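Local coordinates for periplasmic His/Glu/Gln/Arg/opine family-binding protein (Silicibacter pomeroyi, PDB 3I6V) that binds lysine and probably serves as the periplasmic receptor of an ABC transporter for amino acids of the His/Glu/Gln/Arg/opine group, at residues 55-58 and 59-63; 149-153 and 154-158; 201-205 and 206-210. All coordinates share one frame; numbering follows the deposited sequence.

Contact 1. Residues 55-58 and 59-63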
ATOM      1  N   SER A  55      -3.204  -4.711 -12.472  1.00 24.85           N
ATOM      2  CA  SER A  55      -4.548  -5.083 -12.870  1.00 23.23           C
ATOM      3  C   SER A  55      -5.477  -5.304 -11.644  1.00 22.01           C
ATOM      4  O   SER A  55      -6.543  -5.867 -11.800  1.00 21.98           O
ATOM      5  CB  SER A  55      -4.465  -6.374 -13.730  1.00 22.71           C
ATOM      6  OG  SER A  55      -3.892  -7.431 -12.950  1.00 23.65           O
ATOM      7  N   ILE A  56      -5.080  -4.866 -10.441  1.00 20.68           N
ATOM      8  CA  ILE A  56      -5.843  -5.203  -9.227  1.00 20.40           C
ATOM      9  C   ILE A  56      -7.232  -4.536  -9.208  1.00 20.51           C
ATOM     10  O   ILE A  56      -8.201  -5.119  -8.699  1.00 20.47           O
ATOM     11  CB  ILE A  56      -5.025  -4.934  -7.922  1.00 20.41           C
ATOM     12  CG1 ILE A  56      -5.566  -5.764  -6.763  1.00 21.83           C
ATOM     13  CG2 ILE A  56      -4.891  -3.387  -7.622  1.00 18.91           C
ATOM     14  CD1 ILE A  56      -4.524  -5.965  -5.625  1.00 21.52           C
ATOM     15  N   ILE A  57      -7.338  -3.342  -9.785  1.00 19.82           N
ATOM     16  CA  ILE A  57      -8.634  -2.688  -9.880  1.00 19.99           C
ATOM     17  C   ILE A  57      -9.517  -3.345 -10.965  1.00 21.03           C
ATOM     18  O   ILE A  57     -10.626  -3.745 -10.657  1.00 21.08           O
ATOM     19  CB  ILE A  57      -8.538  -1.153 -10.002  1.00 19.58           C
ATOM     20  CG1 ILE A  57      -8.084  -0.544  -8.659  1.00 20.44           C
ATOM     21  CG2 ILE A  57      -9.909  -0.557 -10.414  1.00 19.94           C
ATOM     22  CD1 ILE A  57      -7.992   1.037  -8.670  1.00 22.64           C
ATOM     23  N   PRO A  58      -9.037  -3.453 -12.226  1.00 22.06           N
ATOM     24  CA  PRO A  58      -9.926  -4.097 -13.242  1.00 22.94           C
ATOM     25  C   PRO A  58     -10.356  -5.506 -12.859  1.00 22.79           C
ATOM     26  O   PRO A  58     -11.505  -5.883 -13.106  1.00 23.97           O
ATOM     27  CB  PRO A  58      -9.065  -4.143 -14.528  1.00 24.21           C
ATOM     28  CG  PRO A  58      -7.907  -3.261 -14.303  1.00 24.23           C
ATOM     29  CD  PRO A  58      -7.853  -2.821 -12.833  1.00 22.40           C
ATOM     30  N   ASN A  59      -9.468  -6.271 -12.220  1.00 22.31           N
ATOM     31  CA  ASN A  59      -9.836  -7.634 -11.813  1.00 22.90           C
ATOM     32  C   ASN A  59     -10.821  -7.723 -10.629  1.00 23.00           C
ATOM     33  O   ASN A  59     -11.534  -8.730 -10.502  1.00 23.51           O
ATOM     34  CB  ASN A  59      -8.583  -8.508 -11.623  1.00 21.61           C
ATOM     35  CG  ASN A  59      -7.868  -8.779 -12.961  1.00 24.27           C
ATOM     36  OD1 ASN A  59      -8.381  -8.434 -14.023  1.00 24.37           O
ATOM     37  ND2 ASN A  59      -6.704  -9.405 -12.902  1.00 22.52           N
ATOM     38  N   LEU A  60     -10.864  -6.693  -9.769  1.00 21.88           N
ATOM     39  CA  LEU A  60     -11.952  -6.555  -8.800  1.00 21.97           C
ATOM     40  C   LEU A  60     -13.245  -6.285  -9.555  1.00 22.52           C
ATOM     41  O   LEU A  60     -14.276  -6.918  -9.292  1.00 22.88           O
ATOM     42  CB  LEU A  60     -11.697  -5.374  -7.824  1.00 21.89           C
ATOM     43  CG  LEU A  60     -12.913  -4.893  -7.001  1.00 21.90           C
ATOM     44  CD1 LEU A  60     -13.275  -5.928  -5.942  1.00 22.78           C
ATOM     45  CD2 LEU A  60     -12.627  -3.560  -6.297  1.00 23.27           C
ATOM     46  N   VAL A  61     -13.195  -5.323 -10.472  1.00 23.30           N
ATOM     47  CA  VAL A  61     -14.405  -4.935 -11.234  1.00 24.40           C
ATOM     48  C   VAL A  61     -14.988  -6.134 -12.026  1.00 25.21           C
ATOM     49  O   VAL A  61     -16.197  -6.273 -12.100  1.00 24.46           O
ATOM     50  CB  VAL A  61     -14.124  -3.686 -12.144  1.00 24.24           C
ATOM     51  CG1 VAL A  61     -15.295  -3.394 -13.107  1.00 25.94           C
ATOM     52  CG2 VAL A  61     -13.834  -2.443 -11.261  1.00 23.34           C
ATOM     53  N   SER A  62     -14.128  -7.017 -12.563  1.00 26.47           N
ATOM     54  CA  SER A  62     -14.571  -8.159 -13.373  0.50 27.26           C
ATOM     55  C   SER A  62     -15.020  -9.340 -12.516  1.00 28.03           C
ATOM     56  O   SER A  62     -15.470 -10.364 -13.045  1.00 27.74           O
ATOM     57  CB  SER A  62     -13.463  -8.616 -14.340  0.50 27.35           C
ATOM     58  OG  SER A  62     -12.995  -7.533 -15.120  0.50 26.99           O
ATOM     59  N   GLY A  63     -14.866  -9.213 -11.193  1.00 27.83           N
ATOM     60  CA  GLY A  63     -15.366 -10.229 -10.292  1.00 27.70           C
ATOM     61  C   GLY A  63     -14.417 -11.365  -9.955  1.00 28.09           C
ATOM     62  O   GLY A  63     -14.874 -12.380  -9.447  1.00 27.32           O
TER
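Asn59 N, Leu60 N and Val61 N each reach four residues back, to Ser55 O, Ile56 O and Ile57 O, which makes 55-63 one short run of alpha-helical bonding that closes at Gly63. The bonds are uneven: Val61 N lies 3.0 Å from Ile57 O and is nearly straight at its hydrogen (169°), whereas Leu60 N stands 3.3 Å from Ile56 O, well above that carbonyl's plane. Ile56 O also accepts from the hydroxyl of Tyr65.

Asn59 folds its carboxamide back along the first turn. Its CG stands beside the backbone N (chi1 -68°), and this brings CB to 3.3 Å from Ser55 O and ND2 to 3.4 Å from Ser55 OG, at too poor an angle for a hydrogen bond. Both polar ends turn instead to Asn51, Ser55 OG bonding its ND2 and Asn59 ND2 its OD1. Replacing Asn59 by alanine would probably leave Asn51 OD1 without this donor, with the Ser55 hydroxyl as the remaining tie of the turn to Asn51.

At the far end Ser62 N donates to Pro58 O at 2.9 Å; its hydroxyl, modelled in two positions, adds a less certain second bond. Gly63, with positive phi (89°), ends the helix in a Schellman motif, its N 3.0 Å from Leu60 O. Ile57 CG2 meets Val61 CG2 loosely at 4.4 Å.

The chemistry divides the helix: the Ser55 hydroxyl and the Asn59 carboxamide tie one side to Asn51, while Ile56, Ile57 and Leu60 press on Ile68. Ile56 and Ile57 also touch Met72 of the lysine pocket, consistent with a second-shell place.

Contact 2. Residues 149-153 and 154-158; sequences VFADR and DYLVP
Asp152 OD2 is gripped by Tyr155 N at 3.1 Å and, from outside the turn, by the hydroxyl of Tyr18; Asp154 N is close as well, at 3.0 Å. The bond from Tyr155 N is a capping bond: Asp152 is the N-cap where strand 148-152 passes directly into helix 153-162, a beta-alpha junction in the periplasmic binding protein fold. Geometry supports this reading. With chi1 at -180°, Asp152 turns CG away from its own N and brings the carboxylate round to the NH groups of the first turn, which have no earlier turn to bond, and Tyr155 N meets OD2 on its anti side, close to the carboxylate plane. The helix start would probably help to stabilise a negative charge here.

The backbone of the same residue serves the turn too. Leu156 N donates to Asp152 O at 3.0 Å, in the carbonyl plane, while Tyr155 N makes only a weak additional bond to that oxygen.

The chain changes direction sharply, the strand and helix axes standing at 111°, and the angle is filled by Leu156. Its CD1 lies 3.8 Å from Ala151 CB, and its CD2 reaches 4.2 Å from Val149 CG1, the two side chains sliding past each other in opposite directions. Ala151 CB also approaches the Tyr155 ring obliquely, 4.3 Å from CD2. That ring meets the ring of Tyr15, a residue of the lysine pocket, and packs on Pro134 and Ile138 of helix 134-142.

On the outer side the extended Arg153 runs to a salt bridge with Asp173 and a cation-pi contact with Phe169. Val157 CG2 lies over one face of its guanidinium, and the same CG2 is 3.9 Å from Arg153 CG, nearer the backbone.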
ATOM      1  N   VAL A 149      14.061   6.715  -6.007  1.00 24.96           N
ATOM      2  CA  VAL A 149      12.724   6.123  -6.043  1.00 23.98           C
ATOM      3  C   VAL A 149      11.846   6.987  -5.144  1.00 23.10           C
ATOM      4  O   VAL A 149      12.292   7.425  -4.073  1.00 24.59           O
ATOM      5  CB  VAL A 149      12.718   4.641  -5.545  1.00 23.26           C
ATOM      6  CG1 VAL A 149      13.424   4.532  -4.183  1.00 22.32           C
ATOM      7  CG2 VAL A 149      11.282   4.103  -5.455  1.00 22.44           C
ATOM      8  N   PHE A 150      10.602   7.207  -5.572  1.00 21.88           N
ATOM      9  CA  PHE A 150       9.612   7.922  -4.750  1.00 21.12           C
ATOM     10  C   PHE A 150       8.493   6.939  -4.419  1.00 20.00           C
ATOM     11  O   PHE A 150       7.848   6.411  -5.317  1.00 19.92           O
ATOM     12  CB  PHE A 150       9.084   9.122  -5.547  1.00 20.10           C
ATOM     13  CG  PHE A 150       8.158  10.035  -4.770  1.00 20.88           C
ATOM     14  CD1 PHE A 150       8.618  10.736  -3.647  1.00 20.25           C
ATOM     15  CD2 PHE A 150       6.833  10.211  -5.189  1.00 17.43           C
ATOM     16  CE1 PHE A 150       7.757  11.599  -2.942  1.00 21.97           C
ATOM     17  CE2 PHE A 150       5.959  11.061  -4.516  1.00 18.66           C
ATOM     18  CZ  PHE A 150       6.417  11.764  -3.384  1.00 19.44           C
ATOM     19  N   ALA A 151       8.272   6.698  -3.131  1.00 19.97           N
ATOM     20  CA  ALA A 151       7.377   5.639  -2.692  1.00 20.77           C
ATOM     21  C   ALA A 151       6.873   5.924  -1.312  1.00 21.60           C
ATOM     22  O   ALA A 151       7.280   6.888  -0.671  1.00 22.73           O
ATOM     23  CB  ALA A 151       8.143   4.249  -2.692  1.00 20.65           C
ATOM     24  N   ASP A 152       6.007   5.049  -0.832  1.00 22.33           N
ATOM     25  CA  ASP A 152       5.441   5.179   0.492  1.00 23.28           C
ATOM     26  C   ASP A 152       6.545   5.054   1.530  1.00 24.36           C
ATOM     27  O   ASP A 152       7.408   4.132   1.432  1.00 23.75           O
ATOM     28  CB  ASP A 152       4.438   4.069   0.678  1.00 23.03           C
ATOM     29  CG  ASP A 152       3.784   4.105   1.997  1.00 27.83           C
ATOM     30  OD1 ASP A 152       2.826   4.897   2.165  1.00 25.95           O
ATOM     31  OD2 ASP A 152       4.204   3.285   2.854  1.00 31.07           O
ATOM     32  N   ARG A 153       6.531   5.968   2.506  1.00 23.47           N
ATOM     33  CA  ARG A 153       7.571   6.035   3.510  1.00 25.09           C
ATOM     34  C   ARG A 153       7.600   4.750   4.345  1.00 25.97           C
ATOM     35  O   ARG A 153       8.686   4.257   4.688  1.00 26.20           O
ATOM     36  CB  ARG A 153       7.413   7.248   4.440  1.00 25.38           C
ATOM     37  CG  ARG A 153       8.605   7.387   5.430  1.00 27.93           C
ATOM     38  CD  ARG A 153       8.561   8.664   6.309  1.00 30.49           C
ATOM     39  NE  ARG A 153       9.655   8.559   7.260  1.00 34.31           N
ATOM     40  CZ  ARG A 153      10.907   8.934   7.012  1.00 33.58           C
ATOM     41  NH1 ARG A 153      11.243   9.512   5.858  1.00 31.56           N
ATOM     42  NH2 ARG A 153      11.825   8.761   7.946  1.00 35.38           N
ATOM     43  N   ASP A 154       6.437   4.209   4.688  1.00 26.05           N
ATOM     44  CA  ASP A 154       6.447   3.008   5.494  1.00 27.86           C
ATOM     45  C   ASP A 154       6.961   1.766   4.769  1.00 27.60           C
ATOM     46  O   ASP A 154       7.462   0.832   5.421  1.00 27.82           O
ATOM     47  CB  ASP A 154       5.109   2.779   6.176  1.00 28.71           C
ATOM     48  CG  ASP A 154       4.849   3.818   7.267  1.00 33.74           C
ATOM     49  OD1 ASP A 154       5.721   4.688   7.489  1.00 37.08           O
ATOM     50  OD2 ASP A 154       3.782   3.773   7.879  1.00 38.60           O
ATOM     51  N   TYR A 155       6.855   1.768   3.438  1.00 25.71           N
ATOM     52  CA  TYR A 155       7.445   0.718   2.635  1.00 25.14           C
ATOM     53  C   TYR A 155       8.982   0.904   2.659  1.00 25.19           C
ATOM     54  O   TYR A 155       9.758  -0.077   2.819  1.00 24.04           O
ATOM     55  CB  TYR A 155       6.905   0.773   1.199  1.00 24.31           C
ATOM     56  CG  TYR A 155       7.646  -0.135   0.229  1.00 25.22           C
ATOM     57  CD1 TYR A 155       7.562  -1.535   0.328  1.00 25.12           C
ATOM     58  CD2 TYR A 155       8.431   0.407  -0.783  1.00 25.53           C
ATOM     59  CE1 TYR A 155       8.253  -2.370  -0.586  1.00 25.48           C
ATOM     60  CE2 TYR A 155       9.107  -0.391  -1.680  1.00 26.55           C
ATOM     61  CZ  TYR A 155       9.040  -1.769  -1.572  1.00 27.61           C
ATOM     62  OH  TYR A 155       9.773  -2.502  -2.474  1.00 28.36           O
ATOM     63  N   LEU A 156       9.416   2.149   2.508  1.00 23.74           N
ATOM     64  CA  LEU A 156      10.863   2.466   2.424  1.00 24.92           C
ATOM     65  C   LEU A 156      11.647   2.363   3.748  1.00 25.98           C
ATOM     66  O   LEU A 156      12.818   2.000   3.711  1.00 26.66           O
ATOM     67  CB  LEU A 156      11.118   3.830   1.776  1.00 24.54           C
ATOM     68  CG  LEU A 156      10.689   3.970   0.315  1.00 24.03           C
ATOM     69  CD1 LEU A 156      10.615   5.475  -0.082  1.00 24.33           C
ATOM     70  CD2 LEU A 156      11.566   3.168  -0.676  1.00 22.85           C
ATOM     71  N   VAL A 157      11.020   2.646   4.885  1.00 26.50           N
ATOM     72  CA  VAL A 157      11.746   2.643   6.169  1.00 28.05           C
ATOM     73  C   VAL A 157      12.546   1.324   6.410  1.00 28.88           C
ATOM     74  O   VAL A 157      13.763   1.396   6.586  1.00 28.26           O
ATOM     75  CB  VAL A 157      10.877   3.060   7.384  1.00 28.35           C
ATOM     76  CG1 VAL A 157      11.570   2.669   8.742  1.00 29.57           C
ATOM     77  CG2 VAL A 157      10.573   4.609   7.353  1.00 30.47           C
ATOM     78  N   PRO A 158      11.883   0.135   6.347  1.00 29.25           N
ATOM     79  CA  PRO A 158      12.664  -1.098   6.587  1.00 29.35           C
ATOM     80  C   PRO A 158      13.699  -1.348   5.499  1.00 29.08           C
ATOM     81  O   PRO A 158      14.738  -1.943   5.759  1.00 29.65           O
ATOM     82  CB  PRO A 158      11.586  -2.214   6.588  1.00 29.43           C
ATOM     83  CG  PRO A 158      10.267  -1.485   6.883  1.00 30.23           C
ATOM     84  CD  PRO A 158      10.451  -0.165   6.135  1.00 28.92           C
TER

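Contact 3. Residues 201-205 and 206-210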
ATOM      1  N   SER A 201     -15.278  -0.688  14.875  1.00 29.74           N
ATOM      2  CA  SER A 201     -15.117  -1.487  16.113  1.00 31.84           C
ATOM      3  C   SER A 201     -13.641  -1.679  16.525  1.00 32.72           C
ATOM      4  O   SER A 201     -13.317  -1.612  17.715  1.00 33.64           O
ATOM      5  CB  SER A 201     -15.830  -2.839  15.967  1.00 31.88           C
ATOM      6  OG  SER A 201     -15.008  -3.794  15.260  1.00 34.21           O
ATOM      7  N   MET A 202     -12.731  -1.864  15.561  1.00 32.14           N
ATOM      8  CA  MET A 202     -11.298  -2.014  15.899  1.00 31.30           C
ATOM      9  C   MET A 202     -10.656  -0.678  16.286  1.00 31.70           C
ATOM     10  O   MET A 202      -9.667  -0.632  17.054  1.00 31.54           O
ATOM     11  CB  MET A 202     -10.510  -2.661  14.743  1.00 31.03           C
ATOM     12  CG  MET A 202     -10.912  -4.100  14.426  1.00 29.31           C
ATOM     13  SD  MET A 202      -9.884  -4.939  13.187  1.00 18.68           S
ATOM     14  CE  MET A 202      -8.334  -4.788  13.985  1.00 25.52           C
ATOM     15  N   LYS A 203     -11.191   0.413  15.734  1.00 31.71           N
ATOM     16  CA  LYS A 203     -10.745   1.747  16.119  1.00 33.19           C
ATOM     17  C   LYS A 203     -11.218   2.064  17.545  1.00 34.66           C
ATOM     18  O   LYS A 203     -10.467   2.613  18.330  1.00 34.71           O
ATOM     19  CB  LYS A 203     -11.208   2.843  15.123  1.00 33.15           C
ATOM     20  CG  LYS A 203     -10.494   2.767  13.735  1.00 31.15           C
ATOM     21  CD  LYS A 203     -10.872   3.906  12.799  1.00 31.69           C
ATOM     22  CE  LYS A 203     -10.287   3.696  11.380  1.00 28.50           C
ATOM     23  NZ  LYS A 203     -10.772   4.755  10.384  1.00 27.05           N
ATOM     24  N   GLU A 204     -12.456   1.687  17.857  1.00 36.40           N
ATOM     25  CA  GLU A 204     -13.077   2.007  19.143  1.00 38.49           C
ATOM     26  C   GLU A 204     -12.470   1.262  20.363  1.00 38.58           C
ATOM     27  O   GLU A 204     -12.395   1.834  21.454  1.00 39.36           O
ATOM     28  CB  GLU A 204     -14.592   1.807  19.053  1.00 38.64           C
ATOM     29  CG  GLU A 204     -15.286   2.968  18.345  1.00 42.82           C
ATOM     30  CD  GLU A 204     -16.762   2.699  18.048  1.00 48.08           C
ATOM     31  OE1 GLU A 204     -17.208   1.527  18.159  1.00 50.59           O
ATOM     32  OE2 GLU A 204     -17.469   3.666  17.678  1.00 49.33           O
ATOM     33  N   ASP A 205     -12.031   0.018  20.152  1.00 38.62           N
ATOM     34  CA  ASP A 205     -11.449  -0.826  21.200  1.00 38.24           C
ATOM     35  C   ASP A 205      -9.923  -0.870  21.222  1.00 38.34           C
ATOM     36  O   ASP A 205      -9.352  -1.574  22.042  1.00 39.17           O
ATOM     37  CB  ASP A 205     -12.020  -2.248  21.132  1.00 39.03           C
ATOM     38  CG  ASP A 205     -11.494  -3.070  19.928  1.00 37.90           C
ATOM     39  OD1 ASP A 205     -10.600  -2.618  19.172  1.00 39.07           O
ATOM     40  OD2 ASP A 205     -11.980  -4.200  19.759  1.00 40.09           O
ATOM     41  N   GLY A 206      -9.261  -0.134  20.328  1.00 37.36           N
ATOM     42  CA  GLY A 206      -7.803  -0.017  20.349  1.00 36.01           C
ATOM     43  C   GLY A 206      -7.020  -1.138  19.674  1.00 34.80           C
ATOM     44  O   GLY A 206      -5.790  -1.077  19.612  1.00 35.18           O
ATOM     45  N   THR A 207      -7.703  -2.160  19.165  1.00 34.26           N
ATOM     46  CA  THR A 207      -7.002  -3.272  18.527  1.00 34.22           C
ATOM     47  C   THR A 207      -6.325  -2.906  17.202  1.00 33.70           C
ATOM     48  O   THR A 207      -5.318  -3.533  16.819  1.00 33.86           O
ATOM     49  CB  THR A 207      -7.888  -4.521  18.324  1.00 34.47           C
ATOM     50  OG1 THR A 207      -9.103  -4.149  17.657  1.00 35.70           O
ATOM     51  CG2 THR A 207      -8.207  -5.194  19.691  1.00 36.09           C
ATOM     52  N   LEU A 208      -6.869  -1.912  16.497  1.00 32.51           N
ATOM     53  CA  LEU A 208      -6.273  -1.486  15.224  1.00 31.35           C
ATOM     54  C   LEU A 208      -4.973  -0.757  15.487  1.00 31.39           C
ATOM     55  O   LEU A 208      -3.968  -1.044  14.842  1.00 31.36           O
ATOM     56  CB  LEU A 208      -7.239  -0.625  14.386  1.00 30.58           C
ATOM     57  CG  LEU A 208      -6.713  -0.151  13.022  1.00 28.57           C
ATOM     58  CD1 LEU A 208      -6.164  -1.310  12.168  1.00 24.49           C
ATOM     59  CD2 LEU A 208      -7.842   0.607  12.258  1.00 26.24           C
ATOM     60  N   ASN A 209      -4.972   0.158  16.456  1.00 32.57           N
ATOM     61  CA  ASN A 209      -3.726   0.834  16.863  1.00 33.42           C
ATOM     62  C   ASN A 209      -2.613  -0.135  17.240  1.00 33.10           C
ATOM     63  O   ASN A 209      -1.468   0.070  16.851  1.00 33.84           O
ATOM     64  CB  ASN A 209      -3.955   1.797  18.025  1.00 33.84           C
ATOM     65  CG  ASN A 209      -4.662   3.060  17.601  1.00 36.32           C
ATOM     66  OD1 ASN A 209      -4.826   3.330  16.400  1.00 36.05           O
ATOM     67  ND2 ASN A 209      -5.075   3.859  18.586  1.00 32.85           N
ATOM     68  N   THR A 210      -2.961  -1.183  17.988  1.00 33.60           N
ATOM     69  CA  THR A 210      -1.996  -2.209  18.420  1.00 33.07           C
ATOM     70  C   THR A 210      -1.448  -2.933  17.206  1.00 32.63           C
ATOM     71  O   THR A 210      -0.245  -3.106  17.107  1.00 32.99           O
ATOM     72  CB  THR A 210      -2.632  -3.233  19.385  1.00 33.45           C
ATOM     73  OG1 THR A 210      -3.220  -2.535  20.479  1.00 32.67           O
ATOM     74  CG2 THR A 210      -1.568  -4.252  19.932  1.00 34.56           C
TER
HETATM   75  O   HOH W   1      -7.546   1.099  17.483  1.00 30.66           O
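Met202 lies across Thr207 at about a right angle, and each carbon of its side chain can be matched to a neighbour beyond the bend. CB is 3.6 Å from Thr207 OG1; it also makes an apolar contact with Leu208 CB at 3.9 Å. CG continues past the same hydroxyl, 3.7 Å from Thr207 OG1. The chain bends about the CG-SD bond (chi3 58°), which returns the methyl CE to 3.8 Å from Thr207 OG1, near the backbone of Leu208 as well. The threonine oxygen is therefore flanked by methionine carbons, and its polar partner lies elsewhere.

That partner is Asp205 OD1, which takes two bonds. Thr207 OG1 donates to Asp205 OD1 at 2.6 Å on the syn side, and Thr207 N donates to Asp205 OD1 at 2.9 Å from above the carboxylate plane. The latter bond, given by the NH two residues on to the carboxylate oxygen, defines an Asx turn. Asp205 CG sits between its own backbone N and carbonyl carbon (chi1 73°), a placement that swings OD1 over the bend.

Gly206, with positive phi, separates helix 189-204 from helix 207-216 and is the N-cap of the second. Across it Leu208 N reaches Met202 O at 3.1 Å, and one water donates to that same carbonyl while accepting from Asn209 N. Lys203 runs alongside Leu208, both pointing the same way, with CG 3.7 Å from Leu208 CD2; its NZ goes on to Gln86.

The junction between the two helices is set against helix 30-42, where Met202 packs on Leu34 and Leu38 and Arg41 forms a salt bridge to Asp205 OD2, while Leu208 touches Tyr223, the last modelled residue.

All three contacts join adjoining segments, so none encloses an intervening loop; they follow in series along the chain, without nesting or crossing. Contact 1 spans helix 56-61, from the residue before it to its close at Gly63, ahead of strand 67-68. Contact 2 comes later, turning strand 148-152 of the mixed sheet into helix 153-162. Contact 3 forms the junction between the last two helices, 189-204 and 207-216. They do not touch: the nearest atoms of contacts 2 and 3 are about 11 Å apart, and those of contacts 1 and 3 about 18 Å. Contacts 1 and 2 lie on opposite sides of the chain's centre, and both adjoin residues of the lysine pocket.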